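Local coordinates for NADH oxidase (Thermus thermophilus, PDB 6RVB), which uses NADH to reduce coenzyme A disulfide, working as an FAD-dependent flavoprotein with a redox-active cysteine, at residues A[48-53]-A[141-146]; A[356-361]-A[373-378]; A[398-403]-A[431-436]. All blocks are in the same frame, centred on the assembly; numbering follows the deposited sequence.

Overall arrangement
From the N terminus, interaction 1 comes first, closing a loop of 87 residues by packing helix 46-50, near the FAD, on helix 136-145, which follows strand 130-131 of the NAD-side parallel sheet. Interaction 2 then closes a hairpin with only 11 residues between its segments, at one margin of the dimerisation domain's antiparallel sheet. Interaction 3 closes a loop of 27 residues and joins the segment leading into helix 401-409 to the N-terminal end of helix 434-438. The three follow in series; none nest or cross. Interactions 2 and 3 touch, L373 and V375 packing on P434 and L373 on R400, whereas interaction 1 lies with its centre about 35 Å from either of theirs.

Interaction 1: residues A[48-53]-A[141-146]; sequences YVLSGE and RLLKAL
L50 lays its CD1 methyl against CD1 of L143, 3.3 Å away, and also overlaps CB of L142 (4.2 Å from L50 CD1). This is apolar packing between two helices in the two-dinucleotide-binding-domain fold of the pyridine nucleotide-disulfide oxidoreductases: helix 46-50, just after the CoA-binding C44, meets helix 136-145, which follows strand 130-131 of the NAD-side sheet. No hydrogen bond links the two segments. L50 reaches over from the flank of its helix, and its branch enters among three leucines. L146 crosses it at about a right angle, its CD2 methyl 4.0 Å from L50 CG. Next to this, V49 holds CG1 anti to its backbone N (chi1 166°), which brings that methyl to L143 CD2 at 4.1 Å, so the two branches of L143 serve different partners, CD1 facing L50 and CD2 facing V49. The L50 side chain lies about 7 Å from the bound FAD. The backbone O of L50 accepts a hydrogen bond from R171 NE, and L146 also rests on F168 of helix 159-170. Helix 46-50 gives way to a turn at G52, which has positive phi and whose N donates to V49 O over 2.8 Å.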
loop_
_atom_site.group_PDB
_atom_site.type_symbol
_atom_site.label_atom_id
_atom_site.label_comp_id
_atom_site.label_asym_id
_atom_site.label_seq_id
_atom_site.Cartn_x
_atom_site.Cartn_y
_atom_site.Cartn_z
ATOM N N TYR A 48 8.350 2.476 -21.256
ATOM C CA TYR A 48 7.369 3.568 -21.335
ATOM C C TYR A 48 7.679 4.570 -22.454
ATOM O O TYR A 48 6.798 5.311 -22.910
ATOM C CB TYR A 48 7.127 4.193 -19.951
ATOM C CG TYR A 48 6.687 3.089 -19.044
ATOM C CD1 TYR A 48 5.483 2.416 -19.260
ATOM C CD2 TYR A 48 7.511 2.635 -18.035
ATOM C CE1 TYR A 48 5.106 1.383 -18.483
ATOM C CE2 TYR A 48 7.141 1.557 -17.237
ATOM C CZ TYR A 48 5.938 0.929 -17.488
ATOM O OH TYR A 48 5.562 -0.173 -16.736
ATOM N N VAL A 49 8.920 4.534 -22.923
ATOM C CA VAL A 49 9.398 5.393 -23.996
ATOM C C VAL A 49 9.155 4.663 -25.320
ATOM O O VAL A 49 8.535 5.234 -26.166
ATOM C CB VAL A 49 10.883 5.782 -23.769
ATOM C CG1 VAL A 49 11.481 6.345 -24.957
ATOM C CG2 VAL A 49 10.933 6.715 -22.732
ATOM N N LEU A 50 9.677 3.441 -25.480
ATOM C CA LEU A 50 9.242 2.482 -26.478
ATOM C C LEU A 50 7.731 2.576 -26.830
ATOM O O LEU A 50 7.396 2.594 -28.012
ATOM C CB LEU A 50 9.596 1.088 -25.965
ATOM C CG LEU A 50 10.875 0.631 -26.582
ATOM C CD1 LEU A 50 11.858 1.809 -27.003
ATOM C CD2 LEU A 50 11.472 -0.423 -25.712
ATOM N N SER A 51 6.851 2.663 -25.830
ATOM C CA SER A 51 5.462 2.542 -26.086
ATOM C C SER A 51 4.932 3.859 -26.576
ATOM O O SER A 51 3.767 3.973 -26.967
ATOM C CB SER A 51 4.737 2.218 -24.815
ATOM O OG SER A 51 4.625 3.383 -24.031
ATOM N N GLY A 52 5.752 4.904 -26.521
ATOM C CA GLY A 52 5.268 6.239 -26.875
ATOM C C GLY A 52 4.683 7.086 -25.741
ATOM O O GLY A 52 4.576 8.270 -25.895
ATOM N N GLU A 53 4.331 6.519 -24.591
ATOM C CA GLU A 53 3.756 7.296 -23.496
ATOM C C GLU A 53 4.729 8.352 -22.927
ATOM O O GLU A 53 4.322 9.370 -22.403
ATOM C CB GLU A 53 3.222 6.396 -22.357
ATOM C CG GLU A 53 2.308 5.298 -22.792
ATOM C CD GLU A 53 2.084 4.240 -21.719
ATOM O OE1 GLU A 53 1.159 4.480 -20.879
ATOM O OE2 GLU A 53 2.825 3.194 -21.723
ATOM N N ARG A 141 18.088 2.040 -30.685
ATOM C CA ARG A 141 17.893 1.043 -31.732
ATOM C C ARG A 141 16.412 0.664 -31.899
ATOM O O ARG A 141 15.876 0.704 -32.983
ATOM C CB ARG A 141 18.721 -0.231 -31.430
ATOM C CG ARG A 141 20.194 -0.004 -31.363
ATOM C CD ARG A 141 21.007 -1.264 -31.452
ATOM N NE ARG A 141 22.391 -0.840 -31.251
ATOM C CZ ARG A 141 22.966 -0.670 -30.049
ATOM N NH1 ARG A 141 22.281 -0.939 -28.927
ATOM N NH2 ARG A 141 24.241 -0.254 -29.953
ATOM N N LEU A 142 15.773 0.286 -30.804
ATOM C CA LEU A 142 14.445 -0.213 -30.850
ATOM C C LEU A 142 13.506 0.901 -31.338
ATOM O O LEU A 142 12.508 0.658 -32.039
ATOM C CB LEU A 142 14.002 -0.754 -29.466
ATOM C CG LEU A 142 13.692 -2.234 -29.185
ATOM C CD1 LEU A 142 13.893 -3.026 -30.357
ATOM C CD2 LEU A 142 14.593 -2.814 -28.189
ATOM N N LEU A 143 13.793 2.128 -30.957
ATOM C CA LEU A 143 12.888 3.232 -31.238
ATOM C C LEU A 143 12.872 3.559 -32.774
ATOM O O LEU A 143 11.834 3.971 -33.364
ATOM C CB LEU A 143 13.324 4.392 -30.394
ATOM C CG LEU A 143 12.441 5.249 -29.530
ATOM C CD1 LEU A 143 11.268 4.536 -28.829
ATOM C CD2 LEU A 143 13.403 5.817 -28.508
ATOM N N LYS A 144 14.024 3.325 -33.401
ATOM C CA LYS A 144 14.237 3.392 -34.824
ATOM C C LYS A 144 13.466 2.354 -35.624
ATOM O O LYS A 144 12.810 2.707 -36.614
ATOM C CB LYS A 144 15.706 3.164 -35.060
ATOM C CG LYS A 144 16.397 4.128 -35.957
ATOM C CD LYS A 144 17.485 4.959 -35.245
ATOM C CE LYS A 144 18.881 4.242 -35.171
ATOM N NZ LYS A 144 19.830 4.916 -34.152
ATOM N N ALA A 145 13.556 1.086 -35.196
ATOM C CA ALA A 145 12.769 -0.062 -35.724
ATOM C C ALA A 145 11.256 -0.025 -35.612
ATOM O O ALA A 145 10.558 -0.472 -36.496
ATOM C CB ALA A 145 13.191 -1.275 -35.066
ATOM N N LEU A 146 10.780 0.459 -34.488
ATOM C CA LEU A 146 9.435 0.330 -34.108
ATOM C C LEU A 146 8.372 0.913 -35.075
ATOM O O LEU A 146 7.364 0.263 -35.408
ATOM C CB LEU A 146 9.308 0.837 -32.678
ATOM C CG LEU A 146 8.760 0.001 -31.526
ATOM C CD1 LEU A 146 8.717 -1.494 -31.833
ATOM C CD2 LEU A 146 9.613 0.261 -30.326
#

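Interaction 2: residues A[356-361]-A[373-378]; sequences VFIQSR and LWVELV. With COA (coenzyme A), chain J.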
loop_
_atom_site.group_PDB
_atom_site.type_symbol
_atom_site.label_atom_id
_atom_site.label_comp_id
_atom_site.label_asym_id
_atom_site.label_seq_id
_atom_site.Cartn_x
_atom_site.Cartn_y
_atom_site.Cartn_z
ATOM N N VAL A 356 -1.631 -19.939 0.485
ATOM C CA VAL A 356 -3.012 -19.632 0.427
ATOM C C VAL A 356 -3.176 -18.571 -0.669
ATOM O O VAL A 356 -2.281 -17.766 -0.864
ATOM C CB VAL A 356 -3.509 -19.211 1.821
ATOM C CG1 VAL A 356 -3.157 -17.803 2.121
ATOM C CG2 VAL A 356 -4.931 -19.227 1.813
ATOM N N PHE A 357 -4.264 -18.561 -1.428
ATOM C CA PHE A 357 -4.348 -17.585 -2.556
ATOM C C PHE A 357 -5.792 -17.157 -2.736
ATOM O O PHE A 357 -6.624 -17.977 -3.128
ATOM C CB PHE A 357 -3.858 -18.244 -3.852
ATOM C CG PHE A 357 -3.845 -17.356 -5.037
ATOM C CD1 PHE A 357 -4.954 -17.226 -5.834
ATOM C CD2 PHE A 357 -2.695 -16.621 -5.377
ATOM C CE1 PHE A 357 -4.973 -16.335 -6.958
ATOM C CE2 PHE A 357 -2.690 -15.715 -6.516
ATOM C CZ PHE A 357 -3.840 -15.582 -7.282
ATOM N N ILE A 358 -6.095 -15.905 -2.402
ATOM C CA ILE A 358 -7.460 -15.495 -2.296
ATOM C C ILE A 358 -7.688 -14.396 -3.281
ATOM O O ILE A 358 -6.722 -13.823 -3.695
ATOM C CB ILE A 358 -7.953 -15.123 -0.898
ATOM C CG1 ILE A 358 -7.270 -13.902 -0.393
ATOM C CG2 ILE A 358 -7.719 -16.183 -0.035
ATOM C CD1 ILE A 358 -7.863 -12.691 -0.847
ATOM N N GLN A 359 -8.956 -14.215 -3.718
ATOM C CA GLN A 359 -9.277 -13.122 -4.592
ATOM C C GLN A 359 -10.362 -12.307 -3.929
ATOM O O GLN A 359 -11.369 -12.903 -3.548
ATOM C CB GLN A 359 -9.768 -13.610 -5.909
ATOM C CG GLN A 359 -10.804 -12.703 -6.438
ATOM C CD GLN A 359 -11.183 -12.954 -7.858
ATOM O OE1 GLN A 359 -10.860 -13.975 -8.471
ATOM N NE2 GLN A 359 -11.874 -12.001 -8.401
ATOM N N SER A 360 -10.109 -10.987 -3.771
ATOM C CA SER A 360 -10.936 -10.076 -3.038
ATOM C C SER A 360 -11.073 -8.846 -3.920
ATOM O O SER A 360 -10.776 -8.902 -5.098
ATOM C CB SER A 360 -10.323 -9.682 -1.744
ATOM O OG SER A 360 -11.316 -9.055 -0.942
ATOM N N ARG A 361 -11.592 -7.755 -3.376
ATOM C CA ARG A 361 -11.780 -6.569 -4.153
ATOM C C ARG A 361 -10.786 -5.497 -3.645
ATOM O O ARG A 361 -10.080 -5.703 -2.677
ATOM C CB ARG A 361 -13.227 -6.095 -4.093
ATOM C CG ARG A 361 -14.299 -7.085 -3.543
ATOM C CD ARG A 361 -15.823 -6.804 -4.002
ATOM N NE ARG A 361 -16.083 -7.059 -5.458
ATOM C CZ ARG A 361 -15.879 -6.201 -6.496
ATOM N NH1 ARG A 361 -15.426 -4.970 -6.325
ATOM N NH2 ARG A 361 -16.126 -6.568 -7.753
ATOM N N LEU A 373 -8.524 -7.802 -6.585
ATOM C CA LEU A 373 -7.230 -7.738 -5.895
ATOM C C LEU A 373 -7.024 -9.130 -5.316
ATOM O O LEU A 373 -7.936 -9.656 -4.600
ATOM C CB LEU A 373 -7.276 -6.723 -4.768
ATOM C CG LEU A 373 -5.887 -6.458 -4.233
ATOM C CD1 LEU A 373 -5.850 -5.040 -3.893
ATOM C CD2 LEU A 373 -5.585 -7.274 -2.962
ATOM N N TRP A 374 -5.894 -9.757 -5.660
ATOM C CA TRP A 374 -5.636 -11.139 -5.274
ATOM C C TRP A 374 -4.457 -11.067 -4.351
ATOM O O TRP A 374 -3.570 -10.237 -4.604
ATOM C CB TRP A 374 -5.180 -11.952 -6.437
ATOM C CG TRP A 374 -6.198 -12.252 -7.526
ATOM C CD1 TRP A 374 -6.927 -13.407 -7.682
ATOM C CD2 TRP A 374 -6.547 -11.417 -8.635
ATOM N NE1 TRP A 374 -7.751 -13.294 -8.775
ATOM C CE2 TRP A 374 -7.525 -12.091 -9.378
ATOM C CE3 TRP A 374 -6.179 -10.127 -9.033
ATOM C CZ2 TRP A 374 -8.081 -11.551 -10.495
ATOM C CZ3 TRP A 374 -6.744 -9.602 -10.147
ATOM C CH2 TRP A 374 -7.688 -10.306 -10.856
ATOM N N VAL A 375 -4.430 -11.849 -3.260
ATOM C CA VAL A 375 -3.237 -11.854 -2.451
ATOM C C VAL A 375 -2.883 -13.293 -2.204
ATOM O O VAL A 375 -3.791 -14.117 -2.138
ATOM C CB VAL A 375 -3.333 -11.007 -1.192
ATOM C CG1 VAL A 375 -4.729 -10.454 -0.974
ATOM C CG2 VAL A 375 -2.870 -11.779 -0.021
ATOM N N GLU A 376 -1.566 -13.588 -2.219
ATOM C CA GLU A 376 -0.996 -14.907 -1.915
ATOM C C GLU A 376 -0.147 -14.878 -0.682
ATOM O O GLU A 376 0.622 -13.972 -0.561
ATOM C CB GLU A 376 -0.062 -15.421 -3.009
ATOM C CG GLU A 376 0.438 -16.855 -2.684
ATOM C CD GLU A 376 1.353 -17.365 -3.764
ATOM O OE1 GLU A 376 1.509 -16.673 -4.783
ATOM O OE2 GLU A 376 1.922 -18.466 -3.590
ATOM N N LEU A 377 -0.208 -15.886 0.187
ATOM C CA LEU A 377 0.662 -15.927 1.345
ATOM C C LEU A 377 1.387 -17.241 1.297
ATOM O O LEU A 377 0.781 -18.264 1.142
ATOM C CB LEU A 377 -0.241 -15.885 2.562
ATOM C CG LEU A 377 -0.268 -14.705 3.455
ATOM C CD1 LEU A 377 0.176 -13.423 2.723
ATOM C CD2 LEU A 377 -1.613 -14.665 4.112
ATOM N N VAL A 378 2.684 -17.241 1.467
ATOM C CA VAL A 378 3.484 -18.490 1.566
ATOM C C VAL A 378 4.039 -18.563 2.989
ATOM O O VAL A 378 4.722 -17.655 3.434
ATOM C CB VAL A 378 4.638 -18.422 0.541
ATOM C CG1 VAL A 378 5.509 -19.540 0.618
ATOM C CG2 VAL A 378 4.050 -18.395 -0.823
HETATM N N1A COA J . -11.770 -15.222 -0.933
HETATM C C2A COA J . -11.696 -16.285 -0.058
HETATM N N3A COA J . -12.277 -16.300 1.200
HETATM C C4A COA J . -13.003 -15.221 1.688
HETATM C C5A COA J . -13.116 -14.015 0.806
HETATM C C6A COA J . -12.476 -14.062 -0.546
HETATM N N6A COA J . -12.632 -12.905 -1.279
HETATM N N7A COA J . -13.818 -13.068 1.490
HETATM C C8A COA J . -14.144 -13.607 2.697
HETATM N N9A COA J . -13.664 -14.870 2.820
HETATM C C1B COA J . -13.863 -15.686 4.044
HETATM C C2B COA J . -13.297 -15.046 5.322
HETATM O O2B COA J . -11.901 -15.387 5.467
HETATM C C3B COA J . -14.111 -15.657 6.460
HETATM O O3B COA J . -13.410 -16.817 6.977
HETATM P P3B COA J . -13.912 -17.871 8.103
HETATM O O7A COA J . -12.557 -18.320 8.618
HETATM O O8A COA J . -14.813 -17.136 9.038
HETATM O O9A COA J . -14.745 -18.907 7.367
HETATM C C4B COA J . -15.402 -16.066 5.783
HETATM O O4B COA J . -15.244 -15.881 4.371
HETATM C C5B COA J . -16.556 -15.200 6.179
HETATM O O5B COA J . -16.552 -13.995 5.406
HETATM P P1A COA J . -17.991 -13.356 5.060
HETATM O O1A COA J . -17.595 -12.217 4.187
HETATM O O2A COA J . -18.975 -14.392 4.562
HETATM O O3A COA J . -18.350 -12.720 6.510
HETATM P P2A COA J . -19.440 -13.056 7.674
HETATM O O4A COA J . -18.798 -13.118 9.092
HETATM O O5A COA J . -20.357 -14.134 7.119
HETATM O O6A COA J . -20.228 -11.673 7.476
HETATM C CBP COA J . -21.378 -9.658 7.858
HETATM C CCP COA J . -20.710 -10.853 8.501
HETATM C CDP COA J . -21.350 -9.694 6.325
HETATM C CEP COA J . -22.814 -9.742 8.342
HETATM C CAP COA J . -20.635 -8.429 8.438
HETATM O OAP COA J . -19.258 -8.369 8.052
HETATM C C9P COA J . -21.318 -7.129 8.121
HETATM O O9P COA J . -22.398 -6.827 8.663
HETATM N N8P COA J . -20.718 -6.324 7.242
HETATM C C7P COA J . -21.556 -5.249 6.718
HETATM C C6P COA J . -21.523 -4.040 7.652
HETATM C C5P COA J . -20.058 -3.647 7.684
HETATM O O5P COA J . -19.255 -4.179 8.447
HETATM N N4P COA J . -19.655 -2.702 6.866
HETATM C C3P COA J . -18.562 -1.921 7.393
HETATM C C2P COA J . -18.996 -1.201 8.660
HETATM S S1P COA J . -19.186 0.535 8.196
#
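Six backbone hydrogen bonds pair the antiparallel strands 356-361 and 373-378. V356 and L377, I358 and V375, and S360 and L373 are the hydrogen-bonded pairs, with I358 N reaching V375 O at 2.9 Å in a nearly straight bond (170° at the hydrogen). At the non-hydrogen-bonded pairs, F357 with E376 and Q359 with W374, CA-H...O contacts fill in, among them W374 CA to I358 O.

Aromatic and amide contacts occupy the face carrying F357, Q359, W374 and E376. The F357 ring and the five-membered ring of W374 are near parallel but slid apart, planes at 30° and centroids 5.5 Å apart, leaving CE1 of F357 beside CD1 of W374. Q359 runs alongside W374, its CG set off-centre over the five-membered ring, and its OE1 accepts a weak hydrogen bond from W374 NE1 at 3.2 Å. E376 crosses the F357 ring at about a right angle, CB 3.7 Å from CD2 of F357; an extended chain with CG anti to the backbone N (chi1 -176°) carries its carboxylate onward to W188 NE1. F357 and W374 also pack on L195 of helix 190-202.

Apolar contacts line the other face. V356 and L377 lie side by side, CG1 of V356 3.5 Å from CB of L377, and I358 CD1 similarly meets V375 CG1. I358 also packs on helix 434-438.

Ligand contacts come from the outermost strand of the sheet: the CoA amino group N6A donates to Q359 O at 2.6 Å, while I358 CB lies 3.8 Å from N1A of the adenine. This is a beta hairpin of the dimerisation domain, whose edge strand holds the adenine amino group through one backbone carbonyl, in a coenzyme A also gripped by K20, R63, N303 and R307 of the second subunit.

Interaction 3: residues A[398-403]-A[431-436]; sequences ALRIDV and VWDPLL
The N-cap of helix 434-438, in the dimerisation domain, is where this buried contact forms, and D433 is the capping residue. CG of D433 stands anti to the backbone N (chi1 -172°), which lets OD1 turn back to accept L435 N at 2.7 Å, on the anti side of the carboxylate and 19° out of its plane. The other oxygen, OD2, forms a salt bridge with R400 NH1 near the plane of the guanidinium; the modelled 2.5 Å between NH1 and OD2 is doubtfully short at this resolution. The R400 chain bends at chi3 and slides past the carboxylate, CD lying 3.2 Å from D433 OD1. Beside the salt bridge, L435 CD1 packs against R400 CB and V403 CB, 3.8 Å from each. R400 NH2 has a second acid partner in D362, and OD1 of D402 accepts a hydrogen bond from A423 N of the second subunit. With an alanine at D433, L435 N is likely to lose its cap and R400 one of its two carboxylate mates. Each carboxylate oxygen thus has its own task, one capping a helix and the other pairing with a buried arginine whose charge it probably shares in balancing with D362.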
loop_
_atom_site.group_PDB
_atom_site.type_symbol
_atom_site.label_atom_id
_atom_site.label_comp_id
_atom_site.label_asym_id
_atom_site.label_seq_id
_atom_site.Cartn_x
_atom_site.Cartn_y
_atom_site.Cartn_z
ATOM N N ALA A 398 -1.324 -0.999 -4.685
ATOM C CA ALA A 398 -1.510 -2.383 -4.001
ATOM C C ALA A 398 -0.389 -3.310 -4.604
ATOM O O ALA A 398 -0.559 -3.788 -5.685
ATOM C CB ALA A 398 -2.834 -2.859 -3.913
ATOM N N LEU A 399 0.657 -3.575 -3.766
ATOM C CA LEU A 399 1.426 -2.361 -3.122
ATOM C C LEU A 399 1.173 -2.433 -1.617
ATOM O O LEU A 399 1.940 -1.877 -0.829
ATOM C CB LEU A 399 1.044 -0.812 -3.442
ATOM C CG LEU A 399 2.314 0.076 -3.361
ATOM C CD1 LEU A 399 3.521 -0.344 -4.316
ATOM C CD2 LEU A 399 2.170 1.474 -3.777
ATOM N N ARG A 400 0.043 -3.052 -1.251
ATOM C CA ARG A 400 -0.050 -3.770 -0.001
ATOM C C ARG A 400 1.175 -4.757 0.158
ATOM O O ARG A 400 1.551 -5.117 1.240
ATOM C CB ARG A 400 -1.380 -4.514 0.074
ATOM C CG ARG A 400 -2.517 -3.778 0.684
ATOM C CD ARG A 400 -3.841 -4.447 0.482
ATOM N NE ARG A 400 -4.482 -3.784 -0.628
ATOM C CZ ARG A 400 -5.607 -3.099 -0.527
ATOM N NH1 ARG A 400 -6.241 -3.016 0.619
ATOM N NH2 ARG A 400 -6.101 -2.504 -1.601
ATOM N N ILE A 401 1.825 -5.158 -0.925
ATOM C CA ILE A 401 2.983 -6.007 -0.808
ATOM C C ILE A 401 3.954 -5.434 0.209
ATOM O O ILE A 401 4.626 -6.191 0.891
ATOM C CB ILE A 401 3.716 -6.153 -2.151
ATOM C CG1 ILE A 401 4.647 -7.344 -2.115
ATOM C CG2 ILE A 401 4.549 -5.006 -2.424
ATOM C CD1 ILE A 401 3.984 -8.584 -2.199
ATOM N N ASP A 402 4.023 -4.107 0.335
ATOM C CA ASP A 402 4.968 -3.491 1.250
ATOM C C ASP A 402 4.740 -3.995 2.680
ATOM O O ASP A 402 5.675 -4.164 3.436
ATOM C CB ASP A 402 4.965 -1.938 1.138
ATOM C CG ASP A 402 5.762 -1.444 -0.046
ATOM O OD1 ASP A 402 6.568 -2.272 -0.584
ATOM O OD2 ASP A 402 5.616 -0.250 -0.497
ATOM N N VAL A 403 3.491 -4.278 3.045
ATOM C CA VAL A 403 3.194 -4.762 4.358
ATOM C C VAL A 403 3.919 -6.073 4.630
ATOM O O VAL A 403 4.556 -6.244 5.669
ATOM C CB VAL A 403 1.701 -4.947 4.610
ATOM C CG1 VAL A 403 1.503 -5.587 6.011
ATOM C CG2 VAL A 403 1.070 -3.600 4.656
ATOM N N VAL A 431 -13.992 -3.986 4.077
ATOM C CA VAL A 431 -13.803 -3.762 5.513
ATOM C C VAL A 431 -12.794 -4.803 6.169
ATOM O O VAL A 431 -11.933 -4.523 7.041
ATOM C CB VAL A 431 -15.191 -3.737 6.189
ATOM C CG1 VAL A 431 -15.708 -5.113 6.233
ATOM C CG2 VAL A 431 -15.114 -3.196 7.566
ATOM N N TRP A 432 -12.821 -6.019 5.683
ATOM C CA TRP A 432 -11.626 -6.824 5.858
ATOM C C TRP A 432 -10.562 -6.648 4.757
ATOM O O TRP A 432 -10.856 -6.954 3.606
ATOM C CB TRP A 432 -12.060 -8.272 5.867
ATOM C CG TRP A 432 -12.772 -8.644 7.156
ATOM C CD1 TRP A 432 -14.078 -8.838 7.308
ATOM C CD2 TRP A 432 -12.177 -8.827 8.433
ATOM N NE1 TRP A 432 -14.351 -9.162 8.588
ATOM C CE2 TRP A 432 -13.179 -9.145 9.299
ATOM C CE3 TRP A 432 -10.886 -8.785 8.896
ATOM C CZ2 TRP A 432 -12.945 -9.380 10.641
ATOM C CZ3 TRP A 432 -10.661 -8.988 10.180
ATOM C CH2 TRP A 432 -11.677 -9.297 11.057
ATOM N N ASP A 433 -9.359 -6.137 5.074
ATOM C CA ASP A 433 -8.376 -5.922 3.995
ATOM C C ASP A 433 -8.066 -7.241 3.328
ATOM O O ASP A 433 -8.064 -8.232 3.995
ATOM C CB ASP A 433 -7.070 -5.361 4.535
ATOM C CG ASP A 433 -6.125 -4.957 3.424
ATOM O OD1 ASP A 433 -5.328 -5.816 2.989
ATOM O OD2 ASP A 433 -6.169 -3.771 2.986
ATOM N N PRO A 434 -7.768 -7.265 2.022
ATOM C CA PRO A 434 -7.403 -8.546 1.474
ATOM C C PRO A 434 -6.200 -9.202 2.147
ATOM O O PRO A 434 -6.231 -10.414 2.214
ATOM C CB PRO A 434 -7.121 -8.241 0.045
ATOM C CG PRO A 434 -7.948 -7.213 -0.233
ATOM C CD PRO A 434 -8.026 -6.328 0.949
ATOM N N LEU A 435 -5.185 -8.501 2.659
ATOM C CA LEU A 435 -4.184 -9.172 3.465
ATOM C C LEU A 435 -4.864 -9.946 4.670
ATOM O O LEU A 435 -4.504 -11.060 4.948
ATOM C CB LEU A 435 -3.161 -8.161 3.926
ATOM C CG LEU A 435 -2.351 -7.578 2.829
ATOM C CD1 LEU A 435 -1.540 -6.444 3.356
ATOM C CD2 LEU A 435 -1.488 -8.639 2.326
ATOM N N LEU A 436 -5.814 -9.369 5.394
ATOM C CA LEU A 436 -6.384 -10.059 6.526
ATOM C C LEU A 436 -7.169 -11.275 6.019
ATOM O O LEU A 436 -7.219 -12.293 6.683
ATOM C CB LEU A 436 -7.278 -9.153 7.411
ATOM C CG LEU A 436 -6.411 -8.002 7.791
ATOM C CD1 LEU A 436 -7.158 -7.164 8.673
ATOM C CD2 LEU A 436 -5.122 -8.492 8.446
#